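Local coordinates for crispr-associated protein Cas5, dvulg subtype (Xanthomonas oryzae pv. oryzae, PDB 3VZI) that probably acts as a Cas5d endoribonuclease that cuts RNA in the CRISPR-mediated immune system of its bacterial host, at residues A[46-51]-A[135-140]; A[61-66]-A[176-181]; A[182-187]-A[206-211]. One frame throughout, in Å; residues are numbered along the deposited sequence.

How the contacts relate
Contacts 2 and 3 are neighbours, their centres 11 Å apart, whereas contact 1 lies about 33 and 32 Å from contacts 2 and 3, centre to centre. Contact 1 ties the loop between helix 35-45 and strand 51-60 to helix 134-146. Contact 2 begins where that same strand ends, so strand 51-60 runs from one site to the other. Segment 176-181 of contact 2 leads straight into contact 3, the base of the hairpin of strands 184-194 and 202-210. The two meet where Arg-185 reaches back, its NE lying 3.0 Å from Ala-180 O. Leu-181 O also packs 3.7 Å from Met-209 CE.

Contact 1. Residues A[46-51]-A[135-140]; sequences HWKPAI and GKHLDI
His-46 and Ile-140, with CA atoms 7.3 Å apart, mark one end of the contact and Ile-51 and His-137 the other, as the loop that follows helix 35-45 passes along the flank of helix 134-146. The loop turns through a type I beta turn from Lys-48 to Ile-51, which presents Ala-50 and Ile-51 to the helix. At the centre, His-46 NE2 and His-137 ND1 lie 2.8 Å apart in a nearly straight hydrogen bond (167°) in which either nitrogen could be the donor. The rings meet rim to rim, their planes turned 23° from each other, and each bonding nitrogen lies at the edge of the other ring, near its plane. With CG anti to the backbone N (chi1 179°), the imidazole of His-46 extends from the end of its own helix toward the second one. Ile-140 covers a face of this ring, its CG2 standing 3.6 Å from the centroid in a CH-pi contact. A similar contact is made on His-137, where Ile-51 CG2 sits over a face, displaced toward the rim, at 4.1 Å from the ring centroid. The methyl of Ala-50 comes to 3.8 Å from His-137 NE2, while Lys-48 touches His-137 CE1 through CB before its chain bends away. Beyond the two segments, NE2 of His-137 bonds to Asp-132 OD2, and Phe-122 of strand 114-124 packs against both His-137 and Ile-51. Both nitrogens of the His-137 ring therefore have partners, which should restrain its rotation. The chemistry implies a polar chain, His-46 to His-137 to Asp-132, held between aliphatic side chains and largely buried; it joins the end of one helix to the side of another mainly through side chains.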
loop_
_atom_site.group_PDB
_atom_site.type_symbol
_atom_site.label_atom_id
_atom_site.label_comp_id
_atom_site.label_asym_id
_atom_site.label_seq_id
_atom_site.Cartn_x
_atom_site.Cartn_y
_atom_site.Cartn_z
ATOM N N HIS A 46 -2.306 11.601 9.782
ATOM C CA HIS A 46 -2.268 11.869 11.209
ATOM C C HIS A 46 -1.975 10.636 11.963
ATOM O O HIS A 46 -2.645 9.639 11.770
ATOM C CB HIS A 46 -3.600 12.424 11.705
ATOM C CG HIS A 46 -3.627 12.694 13.186
ATOM N ND1 HIS A 46 -2.705 13.498 13.803
ATOM C CD2 HIS A 46 -4.507 12.262 14.185
ATOM C CE1 HIS A 46 -2.975 13.553 15.132
ATOM N NE2 HIS A 46 -4.081 12.801 15.367
ATOM N N TRP A 47 -1.002 10.703 12.867
ATOM C CA TRP A 47 -0.790 9.629 13.852
ATOM C C TRP A 47 -0.079 10.140 15.075
ATOM O O TRP A 47 0.712 11.080 15.007
ATOM C CB TRP A 47 -0.021 8.459 13.245
ATOM C CG TRP A 47 0.339 7.385 14.257
ATOM C CD1 TRP A 47 -0.452 6.308 14.676
ATOM C CD2 TRP A 47 1.594 7.257 15.028
ATOM N NE1 TRP A 47 0.204 5.563 15.620
ATOM C CE2 TRP A 47 1.437 6.071 15.871
ATOM C CE3 TRP A 47 2.783 7.983 15.096
ATOM C CZ2 TRP A 47 2.434 5.642 16.728
ATOM C CZ3 TRP A 47 3.783 7.553 15.983
ATOM C CH2 TRP A 47 3.608 6.408 16.779
ATOM N N LYS A 48 -0.365 9.514 16.211
ATOM C CA LYS A 48 0.258 9.844 17.486
ATOM C C LYS A 48 0.277 8.571 18.291
ATOM O O LYS A 48 -0.552 7.685 18.051
ATOM C CB LYS A 48 -0.550 10.923 18.232
ATOM C CG LYS A 48 -0.264 12.366 17.819
ATOM C CD LYS A 48 1.224 12.664 17.878
ATOM C CE LYS A 48 1.544 14.097 17.514
ATOM N NZ LYS A 48 1.682 14.949 18.729
ATOM N N PRO A 49 1.221 8.451 19.251
ATOM C CA PRO A 49 1.229 7.220 20.064
ATOM C C PRO A 49 -0.152 6.896 20.677
ATOM O O PRO A 49 -0.501 5.717 20.793
ATOM C CB PRO A 49 2.275 7.533 21.148
ATOM C CG PRO A 49 3.225 8.473 20.480
ATOM C CD PRO A 49 2.393 9.312 19.543
ATOM N N ALA A 50 -0.929 7.937 21.030
ATOM C CA ALA A 50 -2.299 7.807 21.585
ATOM C C ALA A 50 -3.254 6.954 20.759
ATOM O O ALA A 50 -4.321 6.545 21.262
ATOM C CB ALA A 50 -2.921 9.177 21.744
ATOM N N ILE A 51 -2.926 6.742 19.482
ATOM C CA ILE A 51 -3.914 6.145 18.591
ATOM C C ILE A 51 -3.335 5.010 17.780
ATOM O O ILE A 51 -2.107 4.929 17.569
ATOM C CB ILE A 51 -4.726 7.172 17.732
ATOM C CG1 ILE A 51 -3.868 7.944 16.739
ATOM C CG2 ILE A 51 -5.530 8.144 18.613
ATOM C CD1 ILE A 51 -4.670 8.431 15.561
ATOM N N GLY A 135 -12.708 12.166 19.762
ATOM C CA GLY A 135 -13.081 13.463 19.200
ATOM C C GLY A 135 -11.960 14.368 18.707
ATOM O O GLY A 135 -11.996 14.838 17.570
ATOM N N LYS A 136 -10.977 14.628 19.562
ATOM C CA LYS A 136 -9.813 15.431 19.179
ATOM C C LYS A 136 -9.135 14.818 17.958
ATOM O O LYS A 136 -8.999 15.474 16.925
ATOM C CB LYS A 136 -8.826 15.550 20.346
ATOM C CG LYS A 136 -7.529 16.291 20.040
ATOM C CD LYS A 136 -6.587 16.260 21.246
ATOM C CE LYS A 136 -5.126 16.482 20.861
ATOM N NZ LYS A 136 -4.184 15.928 21.886
ATOM N N HIS A 137 -8.759 13.548 18.074
ATOM C CA HIS A 137 -7.936 12.879 17.070
ATOM C C HIS A 137 -8.630 12.578 15.777
ATOM O O HIS A 137 -8.007 12.607 14.703
ATOM C CB HIS A 137 -7.294 11.632 17.652
ATOM C CG HIS A 137 -6.107 11.929 18.541
ATOM N ND1 HIS A 137 -4.933 12.394 18.053
ATOM C CD2 HIS A 137 -5.948 11.825 19.907
ATOM C CE1 HIS A 137 -4.074 12.579 19.057
ATOM N NE2 HIS A 137 -4.688 12.226 20.196
ATOM N N LEU A 138 -9.926 12.290 15.863
ATOM C CA LEU A 138 -10.761 12.139 14.676
ATOM C C LEU A 138 -10.927 13.484 13.967
ATOM O O LEU A 138 -11.043 13.573 12.748
ATOM C CB LEU A 138 -12.124 11.553 15.047
ATOM C CG LEU A 138 -13.221 11.524 13.979
ATOM C CD1 LEU A 138 -12.785 10.618 12.822
ATOM C CD2 LEU A 138 -14.549 11.067 14.587
ATOM N N ASP A 139 -10.943 14.555 14.729
ATOM C CA ASP A 139 -11.206 15.820 14.089
ATOM C C ASP A 139 -9.956 16.384 13.406
ATOM O O ASP A 139 -10.055 17.065 12.383
ATOM C CB ASP A 139 -11.809 16.786 15.073
ATOM C CG ASP A 139 -11.970 18.127 14.497
ATOM O OD1 ASP A 139 -12.768 18.273 13.527
ATOM O OD2 ASP A 139 -11.259 19.024 14.985
ATOM N N ILE A 140 -8.782 16.067 13.963
ATOM C CA ILE A 140 -7.505 16.438 13.356
ATOM C C ILE A 140 -7.322 15.695 12.023
ATOM O O ILE A 140 -6.852 16.278 11.028
ATOM C CB ILE A 140 -6.337 16.142 14.312
ATOM C CG1 ILE A 140 -6.358 17.109 15.506
ATOM C CG2 ILE A 140 -4.997 16.165 13.566
ATOM C CD1 ILE A 140 -5.471 16.642 16.641
#

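Contact 2. Residues A[61-66]-A[176-181]; sequences LKPICF and ASDPAL
Pro-63 and Asp-178 meet with their side chains at about a right angle, OD2 of the carboxylate lying 3.4 Å from Pro-63 CG and 3.5 Å from its CD. Asp-178 reaches the ring because its CG swings anti to the backbone N (chi1 -165°), which carries the carboxylate off its own loop toward segment 61-66. The same conformation leaves OD1 to face onward along the chain, where through its anti lone pair it accepts from Ala-180 N at 3.0 Å, closing an Asx turn. The backbone reinforces that fold, Leu-181 N donating to Asp-178 O across Pro-179 and Ala-180. Each carboxylate oxygen thus has a separate task, one steadying the turn and one resting on the proline. The methyl of Ala-180 faces the ring from another part of the turn, its CB 4.4 Å from Pro-63 CB. Leu-181 supplies the deeper part of the contact. Its CG stands anti to the carbonyl carbon and chi2 is close to 180°, a conformation that carries CD1 to the Leu-61/Lys-62 peptide, 3.6 Å from Leu-61 O and 4.0 Å from Lys-62 N. The side chains of Leu-61 and Lys-62 start out on the far side. Leu-61 is backbone-bonded to Gly-115 and Ile-64 packs on Leu-111 of strand 108-112, which ties segment 61-66 to the neighbouring strands. Chemically the interface has no polar bond between its segments: it depends on van der Waals packing, with a probable weak electrostatic attraction between the carboxylate and the C-H groups of the proline, and on a turn that holds its own shape.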
loop_
_atom_site.group_PDB
_atom_site.type_symbol
_atom_site.label_atom_id
_atom_site.label_comp_id
_atom_site.label_asym_id
_atom_site.label_seq_id
_atom_site.Cartn_x
_atom_site.Cartn_y
_atom_site.Cartn_z
ATOM N N LEU A 61 -11.308 0.090 -6.720
ATOM C CA LEU A 61 -12.121 0.797 -7.673
ATOM C C LEU A 61 -11.789 0.501 -9.112
ATOM O O LEU A 61 -12.701 0.514 -9.952
ATOM C CB LEU A 61 -12.129 2.278 -7.408
ATOM C CG LEU A 61 -12.751 2.702 -6.069
ATOM C CD1 LEU A 61 -12.408 4.157 -5.827
ATOM C CD2 LEU A 61 -14.256 2.505 -5.927
ATOM N N LYS A 62 -10.526 0.199 -9.417
ATOM C CA LYS A 62 -10.115 0.035 -10.815
ATOM C C LYS A 62 -9.539 -1.331 -11.146
ATOM O O LYS A 62 -9.034 -2.015 -10.265
ATOM C CB LYS A 62 -9.192 1.185 -11.222
ATOM C CG LYS A 62 -9.965 2.502 -11.417
ATOM C CD LYS A 62 -9.101 3.740 -11.331
ATOM C CE LYS A 62 -8.672 4.190 -12.723
ATOM N NZ LYS A 62 -8.194 5.607 -12.688
ATOM N N PRO A 63 -9.647 -1.768 -12.418
ATOM C CA PRO A 63 -9.120 -3.108 -12.792
ATOM C C PRO A 63 -7.644 -3.270 -12.501
ATOM O O PRO A 63 -6.855 -2.337 -12.669
ATOM C CB PRO A 63 -9.340 -3.173 -14.302
ATOM C CG PRO A 63 -10.493 -2.281 -14.542
ATOM C CD PRO A 63 -10.403 -1.158 -13.533
ATOM N N ILE A 64 -7.293 -4.474 -12.078
ATOM C CA ILE A 64 -5.937 -4.855 -11.754
ATOM C C ILE A 64 -5.121 -5.038 -13.027
ATOM O O ILE A 64 -5.319 -6.013 -13.717
ATOM C CB ILE A 64 -5.995 -6.142 -10.941
ATOM C CG1 ILE A 64 -6.670 -5.844 -9.602
ATOM C CG2 ILE A 64 -4.609 -6.686 -10.698
ATOM C CD1 ILE A 64 -7.327 -7.027 -8.931
ATOM N N CYS A 65 -4.233 -4.086 -13.345
ATOM C CA CYS A 65 -3.338 -4.167 -14.510
ATOM C C CYS A 65 -1.908 -3.923 -14.089
ATOM O O CYS A 65 -1.657 -3.084 -13.243
ATOM C CB CYS A 65 -3.661 -3.117 -15.573
ATOM S SG CYS A 65 -5.383 -2.616 -15.678
ATOM N N PHE A 66 -0.961 -4.606 -14.728
ATOM C CA PHE A 66 0.431 -4.481 -14.352
ATOM C C PHE A 66 1.211 -3.840 -15.474
ATOM O O PHE A 66 0.690 -3.671 -16.562
ATOM C CB PHE A 66 1.014 -5.853 -13.961
ATOM C CG PHE A 66 0.541 -6.344 -12.627
ATOM C CD1 PHE A 66 1.140 -5.882 -11.444
ATOM C CD2 PHE A 66 -0.536 -7.218 -12.535
ATOM C CE1 PHE A 66 0.686 -6.302 -10.193
ATOM C CE2 PHE A 66 -1.002 -7.634 -11.279
ATOM C CZ PHE A 66 -0.388 -7.181 -10.109
ATOM N N ALA A 176 -19.899 -1.010 -7.458
ATOM C CA ALA A 176 -19.228 -2.121 -8.122
ATOM C C ALA A 176 -19.978 -2.428 -9.402
ATOM O O ALA A 176 -20.955 -3.189 -9.402
ATOM C CB ALA A 176 -19.187 -3.345 -7.228
ATOM N N SER A 177 -19.524 -1.808 -10.485
ATOM C CA SER A 177 -20.191 -1.948 -11.764
ATOM C C SER A 177 -19.199 -2.357 -12.831
ATOM O O SER A 177 -19.543 -2.440 -14.010
ATOM C CB SER A 177 -20.919 -0.651 -12.141
ATOM O OG SER A 177 -19.998 0.418 -12.270
ATOM N N ASP A 178 -17.974 -2.632 -12.395
ATOM C CA ASP A 178 -16.896 -3.091 -13.275
ATOM C C ASP A 178 -16.798 -4.639 -13.352
ATOM O O ASP A 178 -16.455 -5.310 -12.354
ATOM C CB ASP A 178 -15.556 -2.485 -12.846
ATOM C CG ASP A 178 -14.493 -2.634 -13.918
ATOM O OD1 ASP A 178 -14.350 -3.727 -14.501
ATOM O OD2 ASP A 178 -13.794 -1.645 -14.194
ATOM N N PRO A 179 -17.073 -5.205 -14.539
ATOM C CA PRO A 179 -17.159 -6.671 -14.648
ATOM C C PRO A 179 -15.894 -7.374 -14.153
ATOM O O PRO A 179 -15.967 -8.507 -13.692
ATOM C CB PRO A 179 -17.407 -6.931 -16.153
ATOM C CG PRO A 179 -17.118 -5.628 -16.844
ATOM C CD PRO A 179 -17.288 -4.527 -15.829
ATOM N N ALA A 180 -14.751 -6.699 -14.226
ATOM C CA ALA A 180 -13.498 -7.254 -13.720
ATOM C C ALA A 180 -13.453 -7.399 -12.194
ATOM O O ALA A 180 -12.623 -8.128 -11.653
ATOM C CB ALA A 180 -12.335 -6.398 -14.193
ATOM N N LEU A 181 -14.334 -6.695 -11.489
ATOM C CA LEU A 181 -14.246 -6.668 -10.030
ATOM C C LEU A 181 -15.373 -7.414 -9.291
ATOM O O LEU A 181 -15.250 -7.701 -8.081
ATOM C CB LEU A 181 -14.137 -5.222 -9.552
ATOM C CG LEU A 181 -12.856 -4.491 -9.967
ATOM C CD1 LEU A 181 -12.932 -3.031 -9.543
ATOM C CD2 LEU A 181 -11.633 -5.165 -9.376
#

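Contact 3. Residues A[182-187]-A[206-211]; sequences SGERDL and RARMVD
Arg-185 and Met-209 form a hydrogen-bonded pair near the open end of an antiparallel hairpin, the strand segments 184-187 and 206-210 running at 156° to each other. Backbone bonds come first. Arg-185 N donates to Met-209 O at 2.7 Å and Met-209 N returns the bond to Arg-185 O, both in the carbonyl plane of the acceptor. Leu-187 N reaches Ala-207 O on one side, and Asp-211 N reaches Gly-183 O on the other. Glu-184 with Val-210 and Asp-186 with Arg-208 are the non-hydrogen-bonded pairs that alternate with these bonded positions. At the end, Asp-211 adds a side-chain bond, its OD1 accepting from Gly-183 N at 2.9 Å.

Charges gather on the face that carries Glu-184, Asp-186 and Arg-208. Each acid takes its arginine diagonally across, not from the directly paired residue. Arg-206 grips Asp-186 side-on, NE to OD1 at 3.1 Å and NH1 to OD2 at 2.7 Å, with carboxylate and guanidinium 23° from coplanar. Arg-208, bent at chi3, brings NH1 to 2.7 Å from Glu-184 OE2; this salt bridge is flatter, with planes 7° apart. OE2 also packs against Val-210 CG2.

Mostly apolar contacts lie on the face of Arg-185 and Met-209. Met-209 lies alongside Arg-185 and sets its CE 3.5 Å from CD of that arginine, whose NH2 makes a weak hydrogen bond to Pro-179 O, while Leu-187 CD1 packs on Ala-207 CB at 3.8 Å. Leu-187 and Met-209 also touch Val-214 of strand 213-215, an outer strand of the five-stranded sheet.

The result is the open base of a long two-stranded beta hairpin, strands 184-194 and 202-210, with an ionic surface and a largely apolar opposite face turned to the main antiparallel sheet of this Cas5 protein.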
loop_
_atom_site.group_PDB
_atom_site.type_symbol
_atom_site.label_atom_id
_atom_site.label_comp_id
_atom_site.label_asym_id
_atom_site.label_seq_id
_atom_site.Cartn_x
_atom_site.Cartn_y
_atom_site.Cartn_z
ATOM N N SER A 182 -16.440 -7.753 -10.022
ATOM C CA SER A 182 -17.627 -8.334 -9.396
ATOM C C SER A 182 -17.526 -9.843 -9.133
ATOM O O SER A 182 -16.659 -10.532 -9.685
ATOM C CB SER A 182 -18.854 -8.031 -10.231
ATOM O OG SER A 182 -18.639 -8.534 -11.518
ATOM N N GLY A 183 -18.407 -10.346 -8.272
ATOM C CA GLY A 183 -18.395 -11.752 -7.902
ATOM C C GLY A 183 -17.392 -11.989 -6.797
ATOM O O GLY A 183 -16.716 -11.055 -6.360
ATOM N N GLU A 184 -17.313 -13.231 -6.322
ATOM C CA GLU A 184 -16.341 -13.596 -5.301
ATOM C C GLU A 184 -15.056 -13.823 -6.065
ATOM O O GLU A 184 -15.079 -14.421 -7.128
ATOM C CB GLU A 184 -16.742 -14.877 -4.562
ATOM C CG GLU A 184 -18.233 -15.232 -4.564
ATOM C CD GLU A 184 -18.960 -14.893 -3.263
ATOM O OE1 GLU A 184 -20.217 -14.940 -3.259
ATOM O OE2 GLU A 184 -18.295 -14.595 -2.240
ATOM N N ARG A 185 -13.935 -13.323 -5.572
ATOM C CA ARG A 185 -12.669 -13.627 -6.213
ATOM C C ARG A 185 -11.666 -13.948 -5.150
ATOM O O ARG A 185 -11.573 -13.247 -4.140
ATOM C CB ARG A 185 -12.171 -12.463 -7.060
ATOM C CG ARG A 185 -12.980 -12.235 -8.316
ATOM C CD ARG A 185 -12.390 -11.129 -9.199
ATOM N NE ARG A 185 -13.329 -10.667 -10.232
ATOM C CZ ARG A 185 -13.560 -11.296 -11.388
ATOM N NH1 ARG A 185 -12.922 -12.420 -11.703
ATOM N NH2 ARG A 185 -14.436 -10.793 -12.248
ATOM N N ASP A 186 -10.916 -15.013 -5.357
ATOM C CA ASP A 186 -9.875 -15.349 -4.404
ATOM C C ASP A 186 -8.578 -14.712 -4.887
ATOM O O ASP A 186 -8.085 -15.056 -5.939
ATOM C CB ASP A 186 -9.762 -16.868 -4.210
ATOM C CG ASP A 186 -8.580 -17.255 -3.344
ATOM O OD1 ASP A 186 -8.399 -16.619 -2.282
ATOM O OD2 ASP A 186 -7.817 -18.177 -3.732
ATOM N N LEU A 187 -8.070 -13.736 -4.140
ATOM C CA LEU A 187 -6.777 -13.087 -4.450
ATOM C C LEU A 187 -5.614 -13.810 -3.776
ATOM O O LEU A 187 -4.468 -13.506 -4.026
ATOM C CB LEU A 187 -6.775 -11.645 -3.963
ATOM C CG LEU A 187 -7.917 -10.693 -4.314
ATOM C CD1 LEU A 187 -7.796 -9.463 -3.426
ATOM C CD2 LEU A 187 -7.836 -10.306 -5.793
ATOM N N ARG A 206 -5.409 -14.671 3.659
ATOM C CA ARG A 206 -5.940 -14.946 2.325
ATOM C C ARG A 206 -6.985 -13.902 1.995
ATOM O O ARG A 206 -8.005 -13.838 2.639
ATOM C CB ARG A 206 -6.524 -16.357 2.229
ATOM C CG ARG A 206 -6.757 -16.794 0.799
ATOM C CD ARG A 206 -6.472 -18.272 0.630
ATOM N NE ARG A 206 -6.561 -18.665 -0.774
ATOM C CZ ARG A 206 -5.983 -19.740 -1.323
ATOM N NH1 ARG A 206 -6.152 -19.953 -2.619
ATOM N NH2 ARG A 206 -5.240 -20.600 -0.614
ATOM N N ALA A 207 -6.725 -13.078 0.997
ATOM C CA ALA A 207 -7.636 -11.980 0.686
ATOM C C ALA A 207 -8.721 -12.550 -0.195
ATOM O O ALA A 207 -8.412 -13.382 -1.072
ATOM C CB ALA A 207 -6.905 -10.833 -0.005
ATOM N N ARG A 208 -9.973 -12.150 0.064
ATOM C CA ARG A 208 -11.098 -12.490 -0.790
ATOM C C ARG A 208 -11.853 -11.205 -1.133
ATOM O O ARG A 208 -12.034 -10.309 -0.292
ATOM C CB ARG A 208 -12.017 -13.549 -0.163
ATOM C CG ARG A 208 -13.253 -13.840 -1.025
ATOM C CD ARG A 208 -14.191 -14.901 -0.436
ATOM N NE ARG A 208 -14.760 -14.462 0.843
ATOM C CZ ARG A 208 -16.058 -14.266 1.088
ATOM N NH1 ARG A 208 -16.979 -14.510 0.150
ATOM N NH2 ARG A 208 -16.436 -13.838 2.298
ATOM N N MET A 209 -12.278 -11.114 -2.390
ATOM C CA MET A 209 -12.862 -9.882 -2.912
ATOM C C MET A 209 -14.285 -10.171 -3.354
ATOM O O MET A 209 -14.522 -11.109 -4.138
ATOM C CB MET A 209 -12.028 -9.389 -4.090
ATOM C CG MET A 209 -12.245 -7.931 -4.468
ATOM S SD MET A 209 -11.089 -7.408 -5.762
ATOM C CE MET A 209 -11.685 -8.299 -7.190
ATOM N N VAL A 210 -15.234 -9.390 -2.845
ATOM C CA VAL A 210 -16.640 -9.535 -3.246
ATOM C C VAL A 210 -17.120 -8.200 -3.826
ATOM O O VAL A 210 -17.224 -7.208 -3.099
ATOM C CB VAL A 210 -17.513 -10.004 -2.056
ATOM C CG1 VAL A 210 -19.003 -9.902 -2.359
ATOM C CG2 VAL A 210 -17.160 -11.425 -1.686
ATOM N N ASP A 211 -17.390 -8.173 -5.134
ATOM C CA ASP A 211 -17.778 -6.928 -5.844
ATOM C C ASP A 211 -16.826 -5.752 -5.521
ATOM O O ASP A 211 -17.257 -4.628 -5.279
ATOM C CB ASP A 211 -19.256 -6.543 -5.588
ATOM C CG ASP A 211 -20.248 -7.610 -6.069
ATOM O OD1 ASP A 211 -19.983 -8.253 -7.111
ATOM O OD2 ASP A 211 -21.308 -7.821 -5.419
#